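Side-chain contacts in 1,4-dihydroxy-2-naphthoyl-CoA hydrolase (PDB 1VH5), which hydrolyses 1,4-dihydroxy-2-naphthoyl-CoA to 1,4-dihydroxy-2-naphthoate and CoA in menaquinone biosynthesis, and also cleaves many other acyl-CoA thioesters: residues A[60-63]-A[64-68]; A[120-123]-A[124-128]; A[48-51]-A[52-56]. All coordinates share one frame; numbering follows the deposited sequence.

Contact 1: A[60-63]-A[64-68]; sequences SVVL and AESIG
The carbonyl oxygen of Val62 is gripped twice by Ser66. Ser66 N donates the ordinary helical bond to Val62 O at 2.8 Å, and Ser66 OG donates a shorter one, 2.7 Å, to the same Val62 O. The two donors arrive from opposite faces of the carbonyl plane, the hydroxyl lying 40° out of it. With OG beside its own backbone N (chi1 -66°), the serine bends back over the preceding turn, which is how a small hydroxyl residue can be accommodated inside a helix. The same OG is also hydrogen-bonded to His56 NE2 of the second subunit, so Ser66 joins the turn of the helix to the dimer interface. One residue earlier, Glu65 N bonds to Val61 O at 2.8 Å. With CG anti to the backbone N (chi1 -175°) and a bend at chi2, the side chain of Glu65, the inferred nucleophile or proton acceptor, carries OE1 to a hydrogen bond with NE2 of the substrate-binding His91 of the second subunit, consistent with an active site shared between the subunits, as in other hot-dog thioesterases. On the apolar flank Leu63 and Ile67 run side by side, pointing the same way, with Leu63 CD1 3.8 Å from Ile67 CD1; branched aliphatic chains suit a buried ridge of this kind. This is the central helix of the hot-dog fold, residues 57-74, embedded in its curved sheet: Leu63 and Ile67 pack on strand 38-43, Val61 and Glu65 on strand 81-91, and Ser60 and Ala64 on strand 127-138.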
loop_
_atom_site.group_PDB
_atom_site.type_symbol
_atom_site.label_atom_id
_atom_site.label_comp_id
_atom_site.label_asym_id
_atom_site.label_seq_id
_atom_site.Cartn_x
_atom_site.Cartn_y
_atom_site.Cartn_z
ATOM N N SER A 60 0.096 5.740 -0.649
ATOM C CA SER A 60 -1.100 6.026 -1.447
ATOM C C SER A 60 -2.058 4.848 -1.374
ATOM O O SER A 60 -3.259 5.021 -1.256
ATOM C CB SER A 60 -0.761 6.291 -2.882
ATOM O OG SER A 60 -0.021 7.487 -3.026
ATOM N N VAL A 61 -1.523 3.637 -1.452
ATOM C CA VAL A 61 -2.360 2.426 -1.391
ATOM C C VAL A 61 -2.912 2.220 0.016
ATOM O O VAL A 61 -4.060 1.806 0.184
ATOM C CB VAL A 61 -1.606 1.193 -1.941
ATOM C CG1 VAL A 61 -2.511 -0.047 -1.835
ATOM C CG2 VAL A 61 -1.196 1.428 -3.404
ATOM N N VAL A 62 -2.127 2.515 1.049
ATOM C CA VAL A 62 -2.697 2.518 2.395
ATOM C C VAL A 62 -3.915 3.457 2.477
ATOM O O VAL A 62 -4.964 3.091 3.008
ATOM C CB VAL A 62 -1.671 2.930 3.471
ATOM C CG1 VAL A 62 -2.361 3.037 4.838
ATOM C CG2 VAL A 62 -0.523 1.898 3.563
ATOM N N LEU A 63 -3.774 4.653 1.937
ATOM C CA LEU A 63 -4.875 5.615 1.959
ATOM C C LEU A 63 -6.088 5.035 1.203
ATOM O O LEU A 63 -7.236 5.014 1.735
ATOM C CB LEU A 63 -4.431 6.981 1.415
ATOM C CG LEU A 63 -5.550 8.043 1.318
ATOM C CD1 LEU A 63 -6.129 8.376 2.703
ATOM C CD2 LEU A 63 -4.993 9.294 0.655
ATOM N N ALA A 64 -5.856 4.520 -0.012
ATOM C CA ALA A 64 -6.948 3.988 -0.831
ATOM C C ALA A 64 -7.635 2.837 -0.118
ATOM O O ALA A 64 -8.882 2.774 -0.090
ATOM C CB ALA A 64 -6.433 3.527 -2.195
ATOM N N GLU A 65 -6.869 1.891 0.437
ATOM C CA GLU A 65 -7.485 0.734 1.065
ATOM C C GLU A 65 -8.195 1.149 2.348
ATOM O O GLU A 65 -9.236 0.577 2.688
ATOM C CB GLU A 65 -6.447 -0.380 1.341
ATOM C CG GLU A 65 -7.108 -1.645 1.895
ATOM C CD GLU A 65 -6.455 -2.939 1.489
ATOM O OE1 GLU A 65 -5.669 -2.974 0.504
ATOM O OE2 GLU A 65 -6.743 -3.913 2.201
ATOM N N SER A 66 -7.636 2.106 3.097
ATOM C CA SER A 66 -8.288 2.551 4.349
ATOM C C SER A 66 -9.655 3.158 4.071
ATOM O O SER A 66 -10.597 2.933 4.827
ATOM C CB SER A 66 -7.420 3.605 5.025
ATOM O OG SER A 66 -6.180 3.056 5.467
ATOM N N ILE A 67 -9.763 3.938 3.003
ATOM C CA ILE A 67 -11.033 4.587 2.633
ATOM C C ILE A 67 -11.997 3.566 2.069
ATOM O O ILE A 67 -13.146 3.470 2.511
ATOM C CB ILE A 67 -10.860 5.731 1.605
ATOM C CG1 ILE A 67 -9.946 6.839 2.145
ATOM C CG2 ILE A 67 -12.224 6.369 1.308
ATOM C CD1 ILE A 67 -9.471 7.777 1.066
ATOM N N GLY A 68 -11.532 2.763 1.108
ATOM C CA GLY A 68 -12.406 1.777 0.476
ATOM C C GLY A 68 -12.942 0.744 1.457
ATOM O O GLY A 68 -14.084 0.299 1.331
#

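Contact 2: A[120-123]-A[124-128]; sequences IFDE and KGRLC
The hairpin between strands 113-121 and 127-138 closes here through a type I turn, Asp122 to Gly125, with a G1 bulge. Asp122 N bonds to Arg126 O, and Gly125 N returns to Asp122 O at 2.9 Å. Gly125 has a positive phi (83°), a conformation that glycine adopts with little strain. With CG set between the backbone N and the carbonyl carbon (chi1 67°), the Asp122 carboxylate reaches over the turn. Its OD2 accepts Arg126 N at 3.0 Å from above the carboxylate plane, and takes a weak Asx-turn bond from Lys124 N. Its OD1 meets the guanidinium edge-on: Arg126 NE lies 2.8 Å from Asp122 OD1 on the syn lone pair, while Arg126 NH1 makes a longer bond, 3.2 Å, to this same OD1. Carboxylate and guanidinium planes stand 51° apart, and Lys124 CD covers one guanidinium face. Beyond the turn, Phe121 and Leu127 form an antiparallel non-hydrogen-bonded pair; Leu127 CD1 lies over one face of the Phe121 ring, displaced toward its rim, 4.3 Å from the centroid, in a CH-pi contact. Asp122 also touches the substrate-binding Arg93, which lies beside Arg126; the negative charge of Asp122 probably offsets part of the positive charge of Arg126 and Arg93.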
loop_
_atom_site.group_PDB
_atom_site.type_symbol
_atom_site.label_atom_id
_atom_site.label_comp_id
_atom_site.label_asym_id
_atom_site.label_seq_id
_atom_site.Cartn_x
_atom_site.Cartn_y
_atom_site.Cartn_z
ATOM N N ILE A 120 -6.514 9.706 -5.858
ATOM C CA ILE A 120 -5.800 10.482 -4.846
ATOM C C ILE A 120 -5.179 11.672 -5.532
ATOM O O ILE A 120 -4.479 11.540 -6.532
ATOM C CB ILE A 120 -4.736 9.606 -4.193
ATOM C CG1 ILE A 120 -5.441 8.434 -3.475
ATOM C CG2 ILE A 120 -3.822 10.458 -3.227
ATOM C CD1 ILE A 120 -4.528 7.409 -3.020
ATOM N N PHE A 121 -5.442 12.853 -4.985
ATOM C CA PHE A 121 -5.050 14.139 -5.573
ATOM C C PHE A 121 -4.134 14.890 -4.613
ATOM O O PHE A 121 -4.225 14.761 -3.390
ATOM C CB PHE A 121 -6.275 15.039 -5.861
ATOM C CG PHE A 121 -7.304 14.399 -6.757
ATOM C CD1 PHE A 121 -8.277 13.547 -6.208
ATOM C CD2 PHE A 121 -7.281 14.618 -8.114
ATOM C CE1 PHE A 121 -9.221 12.919 -7.023
ATOM C CE2 PHE A 121 -8.231 13.985 -8.957
ATOM C CZ PHE A 121 -9.209 13.159 -8.384
ATOM N N ASP A 122 -3.253 15.702 -5.170
ATOM C CA ASP A 122 -2.455 16.615 -4.343
ATOM C C ASP A 122 -3.240 17.891 -4.036
ATOM O O ASP A 122 -4.386 18.045 -4.451
ATOM C CB ASP A 122 -1.096 16.891 -5.015
ATOM C CG ASP A 122 -1.214 17.684 -6.302
ATOM O OD1 ASP A 122 -0.246 17.643 -7.120
ATOM O OD2 ASP A 122 -2.216 18.394 -6.568
ATOM N N GLU A 123 -2.612 18.821 -3.304
ATOM C CA GLU A 123 -3.307 20.037 -2.860
ATOM C C GLU A 123 -3.741 20.968 -3.986
ATOM O O GLU A 123 -4.652 21.794 -3.801
ATOM C CB GLU A 123 -2.488 20.787 -1.802
ATOM C CG GLU A 123 -2.301 19.964 -0.548
ATOM C CD GLU A 123 -1.672 20.709 0.610
ATOM O OE1 GLU A 123 -0.837 21.640 0.388
ATOM O OE2 GLU A 123 -2.008 20.341 1.757
ATOM N N LYS A 124 -3.117 20.822 -5.151
ATOM C CA LYS A 124 -3.479 21.575 -6.341
ATOM C C LYS A 124 -4.542 20.882 -7.193
ATOM O O LYS A 124 -4.851 21.345 -8.295
ATOM C CB LYS A 124 -2.235 21.872 -7.194
ATOM C CG LYS A 124 -1.330 22.969 -6.606
ATOM C CD LYS A 124 -0.042 23.154 -7.421
ATOM C CE LYS A 124 0.971 24.029 -6.665
ATOM N NZ LYS A 124 2.339 23.991 -7.270
ATOM N N GLY A 125 -5.064 19.749 -6.710
ATOM C CA GLY A 125 -6.131 19.054 -7.399
ATOM C C GLY A 125 -5.634 18.158 -8.523
ATOM O O GLY A 125 -6.416 17.689 -9.350
ATOM N N ARG A 126 -4.323 17.928 -8.582
ATOM C CA ARG A 126 -3.762 17.054 -9.619
ATOM C C ARG A 126 -3.798 15.584 -9.188
ATOM O O ARG A 126 -3.431 15.225 -8.071
ATOM C CB ARG A 126 -2.335 17.471 -9.932
ATOM C CG ARG A 126 -2.243 18.988 -10.166
ATOM C CD ARG A 126 -0.860 19.427 -10.515
ATOM N NE ARG A 126 0.038 19.303 -9.372
ATOM C CZ ARG A 126 1.217 19.908 -9.271
ATOM N NH1 ARG A 126 1.943 19.721 -8.186
ATOM N NH2 ARG A 126 1.674 20.689 -10.254
ATOM N N LEU A 127 -4.243 14.733 -10.098
ATOM C CA LEU A 127 -4.291 13.297 -9.844
ATOM C C LEU A 127 -2.895 12.745 -9.661
ATOM O O LEU A 127 -2.016 12.960 -10.499
ATOM C CB LEU A 127 -4.951 12.603 -11.018
ATOM C CG LEU A 127 -5.165 11.092 -10.886
ATOM C CD1 LEU A 127 -6.184 10.766 -9.799
ATOM C CD2 LEU A 127 -5.566 10.511 -12.247
ATOM N N CYS A 128 -2.690 12.061 -8.551
ATOM C CA CYS A 128 -1.395 11.447 -8.302
ATOM C C CYS A 128 -1.457 9.919 -8.342
ATOM O O CYS A 128 -0.470 9.268 -8.640
ATOM C CB CYS A 128 -0.870 11.851 -6.921
ATOM S SG CYS A 128 -0.443 13.616 -6.845
#

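Contact 3: A[48-51]-A[52-56]; sequences TKQP and FGLLH
Residues 48-56 double back through a tight turn of type I, Gln50 to Gly53, with a G1 bulge at Gly53 and a single bridge between Lys49 and Leu55. Its firm end is the one rooted in the protein. His56 N bonds to Thr48 O in the carbonyl plane at 2.7 Å and nearly straight (171°), while Leu55 CD1 lies 3.5 Å from that same Thr48 O. Thr48 OG1 is hydrogen-bonded to Pro43 O and Asp45 N, and Thr48 and Leu55 both pack on Met42. At the N-cap of helix 57-74, His56 ND1 accepts from Gly58 N in the first turn, as an unprotonated imidazole nitrogen can. In mid-loop Gln50 N bonds to Leu54 O at 2.8 Å, and the bent Gln50 side chain (chi2 84°) folds over the turn. Its OE1 receives two backbone donors from opposite faces of the amide plane, Phe52 N at 2.8 Å from Gln50 OE1 and Leu54 N at 3.2 Å from it. An alanine here would remove that amide, leaving the N-H groups of Phe52 and Leu54 without their shared acceptor, and the turn would probably be less firmly held. Gly53, at positive phi, lacks the CB that would press on the preceding carbonyl. The Lys49 chain runs alongside Gly53 O, its CE 3.6 Å away, and Leu54 touches the substrate-binding Ser94. On the solvent side, exposed Phe52 meets little of the loop: Gln50 OE1 lies near its ring plane at the edge, and Pro51 CB stands over one face, toward the rim, 4.2 Å from the centroid of the Phe52 ring.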
loop_
_atom_site.group_PDB
_atom_site.type_symbol
_atom_site.label_atom_id
_atom_site.label_comp_id
_atom_site.label_asym_id
_atom_site.label_seq_id
_atom_site.Cartn_x
_atom_site.Cartn_y
_atom_site.Cartn_z
ATOM N N THR A 48 5.270 8.833 5.555
ATOM C CA THR A 48 4.695 8.410 4.273
ATOM C C THR A 48 5.586 8.672 3.049
ATOM O O THR A 48 5.183 8.433 1.910
ATOM C CB THR A 48 3.350 9.080 4.046
ATOM O OG1 THR A 48 3.538 10.510 3.971
ATOM C CG2 THR A 48 2.317 8.814 5.181
ATOM N N LYS A 49 6.812 9.129 3.282
ATOM C CA LYS A 49 7.776 9.344 2.205
ATOM C C LYS A 49 8.648 8.143 1.942
ATOM O O LYS A 49 8.981 7.396 2.849
ATOM C CB LYS A 49 8.669 10.575 2.500
ATOM C CG LYS A 49 7.937 11.897 2.275
ATOM C CD LYS A 49 8.697 13.078 2.933
ATOM C CE LYS A 49 8.122 14.429 2.540
ATOM N NZ LYS A 49 8.937 15.540 3.125
ATOM N N GLN A 50 9.078 8.024 0.686
ATOM C CA GLN A 50 10.135 7.060 0.339
ATOM C C GLN A 50 11.494 7.760 0.544
ATOM O O GLN A 50 11.520 8.948 0.899
ATOM C CB GLN A 50 9.954 6.432 -1.063
ATOM C CG GLN A 50 9.321 7.301 -2.125
ATOM C CD GLN A 50 10.329 8.190 -2.794
ATOM O OE1 GLN A 50 11.026 8.977 -2.134
ATOM N NE2 GLN A 50 10.433 8.059 -4.121
ATOM N N PRO A 51 12.615 7.063 0.379
ATOM C CA PRO A 51 13.940 7.631 0.706
ATOM C C PRO A 51 14.355 8.873 -0.046
ATOM O O PRO A 51 15.344 9.506 0.339
ATOM C CB PRO A 51 14.890 6.496 0.357
ATOM C CG PRO A 51 14.065 5.290 0.564
ATOM C CD PRO A 51 12.714 5.638 0.017
ATOM N N PHE A 52 13.627 9.230 -1.093
ATOM C CA PHE A 52 13.986 10.371 -1.918
ATOM C C PHE A 52 13.078 11.569 -1.687
ATOM O O PHE A 52 13.123 12.540 -2.424
ATOM C CB PHE A 52 14.063 9.919 -3.371
ATOM C CG PHE A 52 14.958 8.719 -3.537
ATOM C CD1 PHE A 52 16.345 8.879 -3.501
ATOM C CD2 PHE A 52 14.421 7.435 -3.639
ATOM C CE1 PHE A 52 17.192 7.794 -3.627
ATOM C CE2 PHE A 52 15.262 6.321 -3.752
ATOM C CZ PHE A 52 16.656 6.507 -3.733
ATOM N N GLY A 53 12.268 11.505 -0.640
ATOM C CA GLY A 53 11.480 12.657 -0.226
ATOM C C GLY A 53 10.130 12.821 -0.908
ATOM O O GLY A 53 9.476 13.827 -0.725
ATOM N N LEU A 54 9.730 11.841 -1.708
ATOM C CA LEU A 54 8.418 11.869 -2.332
ATOM C C LEU A 54 7.467 10.933 -1.607
ATOM O O LEU A 54 7.896 9.993 -0.945
ATOM C CB LEU A 54 8.485 11.439 -3.786
ATOM C CG LEU A 54 9.506 12.149 -4.682
ATOM C CD1 LEU A 54 9.509 11.624 -6.116
ATOM C CD2 LEU A 54 9.247 13.630 -4.696
ATOM N N LEU A 55 6.167 11.168 -1.769
ATOM C CA LEU A 55 5.183 10.249 -1.230
ATOM C C LEU A 55 5.429 8.834 -1.703
ATOM O O LEU A 55 5.593 8.599 -2.914
ATOM C CB LEU A 55 3.799 10.696 -1.695
ATOM C CG LEU A 55 2.622 9.833 -1.232
ATOM C CD1 LEU A 55 2.442 9.752 0.266
ATOM C CD2 LEU A 55 1.380 10.426 -1.985
ATOM N N HIS A 56 5.444 7.898 -0.769
ATOM C CA HIS A 56 5.672 6.494 -1.065
ATOM C C HIS A 56 4.424 5.960 -1.775
ATOM O O HIS A 56 3.308 6.141 -1.297
ATOM C CB HIS A 56 5.871 5.774 0.262
ATOM C CG HIS A 56 6.498 4.415 0.132
ATOM N ND1 HIS A 56 5.869 3.344 -0.478
ATOM C CD2 HIS A 56 7.638 3.924 0.677
ATOM C CE1 HIS A 56 6.640 2.270 -0.370
ATOM N NE2 HIS A 56 7.727 2.598 0.318
#

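From the N terminus, contact 3 comes first, closing the loop that leaves strand 38-43 and handing the chain to helix 57-74. Contact 1 follows within that helix and closes no loop, only successive helical turns. Contact 2 closes the last hairpin, turning strand 113-121 into strand 127-138. The three lie in series, neither nested nor crossed. Ser60 links them physically: its OG meets Leu55 CD2 of contact 3 at 3.4 Å, and Ile120 of contact 2 packs against Ser60 and Leu63. Contacts 2 and 3 do not touch each other. Loop, helix and sheet are thus joined through residues 60-63, while contacts 1 and 3 both also meet the second subunit.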